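Local coordinates for protein intimin (Escherichia coli, PDB 1F00) that serves in cell adhesion as a surface adhesin of enteropathogenic bacteria, probably binding its receptor through a C-terminal C-type lectin-like domain, at residues Thr98-Asp101 / Gly102-Glu105; Lys229-Tyr232 / Tyr233-Ser236. One frame throughout, in Å; residues are numbered along the deposited sequence.

Contact 1 of 2, residues Thr98-Asp101 / Gly102-Glu105; sequences TIDD and GNIE
Asp100 and Asn103 meet across a type I beta turn. The backbone amide of Asn103 donates to Asp100 O, N to O 3.1 Å, with an N-H...O angle of 158°. Asp101 and Gly102 form the corners of the turn. Asp100 is also the centre of an inverse gamma turn, in which Asp101 N donates to Ile99 O at 2.6 Å. The two tight turns overlap at Asp100 and Asp101 and share the peptide between them.

The turn joins strands 98-99 and 104-106 in the immunoglobulin-like middle part of the chain. Both strands pair antiparallel with strand 124-130. Backbone bonds join Thr98 to Ser130, Asp100 to Lys128 and Glu105 to Asn126. The chain therefore leaves the sheet at the turn and rejoins the same neighbour.

Among the side chains, those of Asp100 and Asn103 cross at a slant. The CG of Asp100 is anti to the backbone N (chi1 -169°), which carries the carboxylate forward along the chain. Asp100 OD1 comes within 3.6 Å of Asn103 CB. Asp101 turns its carboxylate back over its own backbone. There Asp101 OD1 lies 3.0 Å from Ile99 O, and both atoms are acceptors, so the approach gives no bond and is probably mildly unfavourable.

Ile104 adds a van der Waals contact. The end of its side chain lies against the Asp101 carbonyl oxygen, with Ile104 CG1 3.7 Å and Ile104 CD1 3.8 Å from Asp101 O. On the inner side Ile104 packs against Val125, Leu127 and Tyr177. Ile99 is also buried and touches Ala175 and Tyr177 of strand 173-179.

Contact 2 of 2, residues Lys229-Tyr232 / Tyr233-Ser236; sequences KYEY and YKSS
A short 3-10 turn runs into a type I beta turn here, in the loop between helix 214-224 and strand 240-242 of the C-type lectin-like domain. Two successive backbone bonds close the first turn. Tyr233 N donates to Tyr230 O at 2.9 Å, and Lys234 N donates to Glu231 O at 3.3 Å. The second turn spans Tyr233 to Ser236. Water 1 ties the two together: it donates to Tyr232 O and accepts from Ser235 N.

The rings of Tyr232 and Tyr233 form a T-shaped (edge-to-face) pair, with centroids 4.7 Å apart and planes at 81°. The edge of Tyr232 points at the face of Tyr233. Tyr232 CD2 sits 3.3 Å above that face, over the ring centre. Tyr230 CB comes to the edge of the Tyr233 ring, 4.4 Å from CD1 of Tyr233.

On the exposed side Glu231 and Lys234 lie side by side and point the same way. The bend of Glu231 at chi2 (59°) turns its carboxylate toward the end of the extended Lys234 chain. Glu231 OE2 meets Lys234 NZ at 2.9 Å in a salt bridge whose hydrogen bond is weak. Only one carboxylate oxygen closes on the ammonium group.

Both buried tyrosines have partners outside the loop. Tyr233 OH bonds Gln121 O, and Tyr230 OH bonds both Trp224 O and Gly108 N. The side chains of Tyr230 and Tyr233 touch Leu120 of strand 118-120, and Tyr233 also touches Pro188 and Met190 of strand 184-190.

In the fold
Contact 1 is a surface turn. Contact 2 is partly buried, with two tyrosines inside and a charged pair outside. Both are local turns closed by backbone bonds, but they belong to different elements. Residues 98-105 link two short strands of the immunoglobulin-like sheet, and residues 229-236 lie in a loop of the lectin-like domain. The chemistry follows the place: two aspartates and an asparagine line the first, and aromatic rings dominate the second. Their centres are 24 Å apart and their nearest atoms about 7 Å, without touching. The link is indirect: Tyr230 packs on Val107 and bonds Gly108, just beyond strand 104-106, which contact 1 leads into.

Contact 1 of 2, residues Thr98-Asp101 / Gly102-Glu105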
# COMPACT_ATOMS: atom_id res chain seq x y z
N THR A 98 5.52 -7.10 -0.17
CA THR A 98 4.55 -7.06 0.91
C THR A 98 4.24 -5.64 1.37
O THR A 98 5.08 -4.75 1.29
CB THR A 98 5.11 -7.84 2.13
OG1 THR A 98 5.32 -9.21 1.77
CG2 THR A 98 4.15 -7.77 3.31
N ILE A 99 3.02 -5.44 1.85
CA ILE A 99 2.63 -4.15 2.39
C ILE A 99 2.56 -4.34 3.90
O ILE A 99 1.83 -5.21 4.39
CB ILE A 99 1.26 -3.67 1.85
CG1 ILE A 99 1.39 -3.31 0.37
CG2 ILE A 99 0.78 -2.46 2.65
CD1 ILE A 99 0.07 -2.94 -0.30
N ASP A 100 3.34 -3.55 4.63
CA ASP A 100 3.41 -3.61 6.09
C ASP A 100 2.09 -3.05 6.63
O ASP A 100 2.06 -2.00 7.28
CB ASP A 100 4.60 -2.77 6.57
CG ASP A 100 4.92 -2.96 8.04
OD1 ASP A 100 5.81 -2.24 8.54
OD2 ASP A 100 4.29 -3.82 8.69
N ASP A 101 1.00 -3.77 6.36
CA ASP A 101 -0.35 -3.38 6.74
C ASP A 101 -0.67 -3.29 8.23
O ASP A 101 -1.73 -2.79 8.60
CB ASP A 101 -1.35 -4.31 6.08
CG ASP A 101 -1.24 -5.73 6.58
OD1 ASP A 101 -0.18 -6.36 6.35
OD2 ASP A 101 -2.20 -6.22 7.22
N GLY A 102 0.21 -3.80 9.08
CA GLY A 102 -0.03 -3.74 10.50
C GLY A 102 0.58 -2.47 11.08
O GLY A 102 0.37 -2.14 12.26
N ASN A 103 1.34 -1.76 10.26
CA ASN A 103 1.99 -0.53 10.69
C ASN A 103 1.70 0.64 9.77
O ASN A 103 2.61 1.32 9.31
CB ASN A 103 3.50 -0.73 10.81
CG ASN A 103 3.87 -1.79 11.84
OD1 ASN A 103 4.00 -2.97 11.52
ND2 ASN A 103 4.03 -1.37 13.09
N ILE A 104 0.42 0.87 9.50
CA ILE A 104 0.01 1.98 8.67
C ILE A 104 0.26 3.23 9.51
O ILE A 104 -0.18 3.31 10.67
CB ILE A 104 -1.46 1.86 8.27
CG1 ILE A 104 -1.62 0.64 7.35
CG2 ILE A 104 -1.93 3.13 7.58
CD1 ILE A 104 -3.05 0.32 6.95
N GLU A 105 0.97 4.19 8.94
CA GLU A 105 1.33 5.41 9.65
C GLU A 105 0.44 6.64 9.48
O GLU A 105 0.21 7.11 8.36
CB GLU A 105 2.78 5.77 9.28
CG GLU A 105 3.24 7.12 9.82
CD GLU A 105 4.63 7.48 9.32
OE1 GLU A 105 4.86 7.44 8.10
OE2 GLU A 105 5.49 7.81 10.16

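Contact 2 of 2, residues Lys229-Tyr232 / Tyr233-Ser236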
# COMPACT_ATOMS: atom_id res chain seq x y z
N LYS A 229 -2.32 19.26 10.18
CA LYS A 229 -1.08 18.58 9.84
C LYS A 229 -1.30 17.97 8.46
O LYS A 229 -0.35 17.55 7.79
CB LYS A 229 -0.78 17.47 10.85
CG LYS A 229 -0.19 17.98 12.15
CD LYS A 229 1.19 18.55 11.93
CE LYS A 229 1.78 19.06 13.24
NZ LYS A 229 1.70 18.01 14.30
N TYR A 230 -2.56 17.93 8.05
CA TYR A 230 -2.93 17.39 6.75
C TYR A 230 -3.07 18.50 5.72
O TYR A 230 -3.65 19.55 5.99
CB TYR A 230 -4.22 16.57 6.88
CG TYR A 230 -4.06 15.46 7.90
CD1 TYR A 230 -4.48 15.63 9.22
CD2 TYR A 230 -3.37 14.30 7.57
CE1 TYR A 230 -4.20 14.67 10.19
CE2 TYR A 230 -3.09 13.33 8.53
CZ TYR A 230 -3.50 13.53 9.84
OH TYR A 230 -3.17 12.60 10.80
N GLU A 231 -2.51 18.25 4.55
CA GLU A 231 -2.50 19.20 3.43
C GLU A 231 -3.78 20.00 3.27
O GLU A 231 -3.75 21.22 3.17
CB GLU A 231 -2.20 18.43 2.14
CG GLU A 231 -2.06 19.28 0.89
CD GLU A 231 -0.96 20.32 1.02
OE1 GLU A 231 0.08 20.02 1.66
OE2 GLU A 231 -1.12 21.43 0.47
N TYR A 232 -4.91 19.30 3.25
CA TYR A 232 -6.20 19.94 3.06
C TYR A 232 -6.56 21.03 4.07
O TYR A 232 -7.19 22.02 3.70
CB TYR A 232 -7.31 18.88 3.08
CG TYR A 232 -8.68 19.41 2.74
CD1 TYR A 232 -9.06 19.63 1.42
CD2 TYR A 232 -9.61 19.68 3.75
CE1 TYR A 232 -10.35 20.09 1.11
CE2 TYR A 232 -10.89 20.14 3.45
CZ TYR A 232 -11.25 20.34 2.13
OH TYR A 232 -12.53 20.76 1.84
N TYR A 233 -6.16 20.86 5.33
CA TYR A 233 -6.49 21.85 6.36
C TYR A 233 -5.28 22.67 6.83
O TYR A 233 -5.36 23.36 7.85
CB TYR A 233 -7.10 21.16 7.59
CG TYR A 233 -8.22 20.18 7.29
CD1 TYR A 233 -7.95 18.84 7.05
CD2 TYR A 233 -9.55 20.60 7.27
CE1 TYR A 233 -8.99 17.92 6.79
CE2 TYR A 233 -10.59 19.71 7.01
CZ TYR A 233 -10.30 18.37 6.78
OH TYR A 233 -11.33 17.48 6.51
N LYS A 234 -4.18 22.61 6.09
CA LYS A 234 -2.98 23.32 6.53
C LYS A 234 -3.15 24.82 6.80
O LYS A 234 -2.42 25.38 7.61
CB LYS A 234 -1.83 23.09 5.55
CG LYS A 234 -2.00 23.70 4.17
CD LYS A 234 -0.73 23.46 3.34
CE LYS A 234 -0.83 24.10 1.97
NZ LYS A 234 0.38 23.83 1.15
N SER A 235 -4.11 25.46 6.15
CA SER A 235 -4.31 26.90 6.35
C SER A 235 -5.08 27.27 7.62
O SER A 235 -5.18 28.45 7.95
CB SER A 235 -5.03 27.52 5.15
OG SER A 235 -6.38 27.08 5.08
N SER A 236 -5.62 26.29 8.34
CA SER A 236 -6.38 26.57 9.55
C SER A 236 -5.57 26.45 10.83
O SER A 236 -4.89 25.45 11.05
CB SER A 236 -7.60 25.65 9.67
OG SER A 236 -8.56 25.93 8.68
O HOH W 1 -5.80 24.45 3.83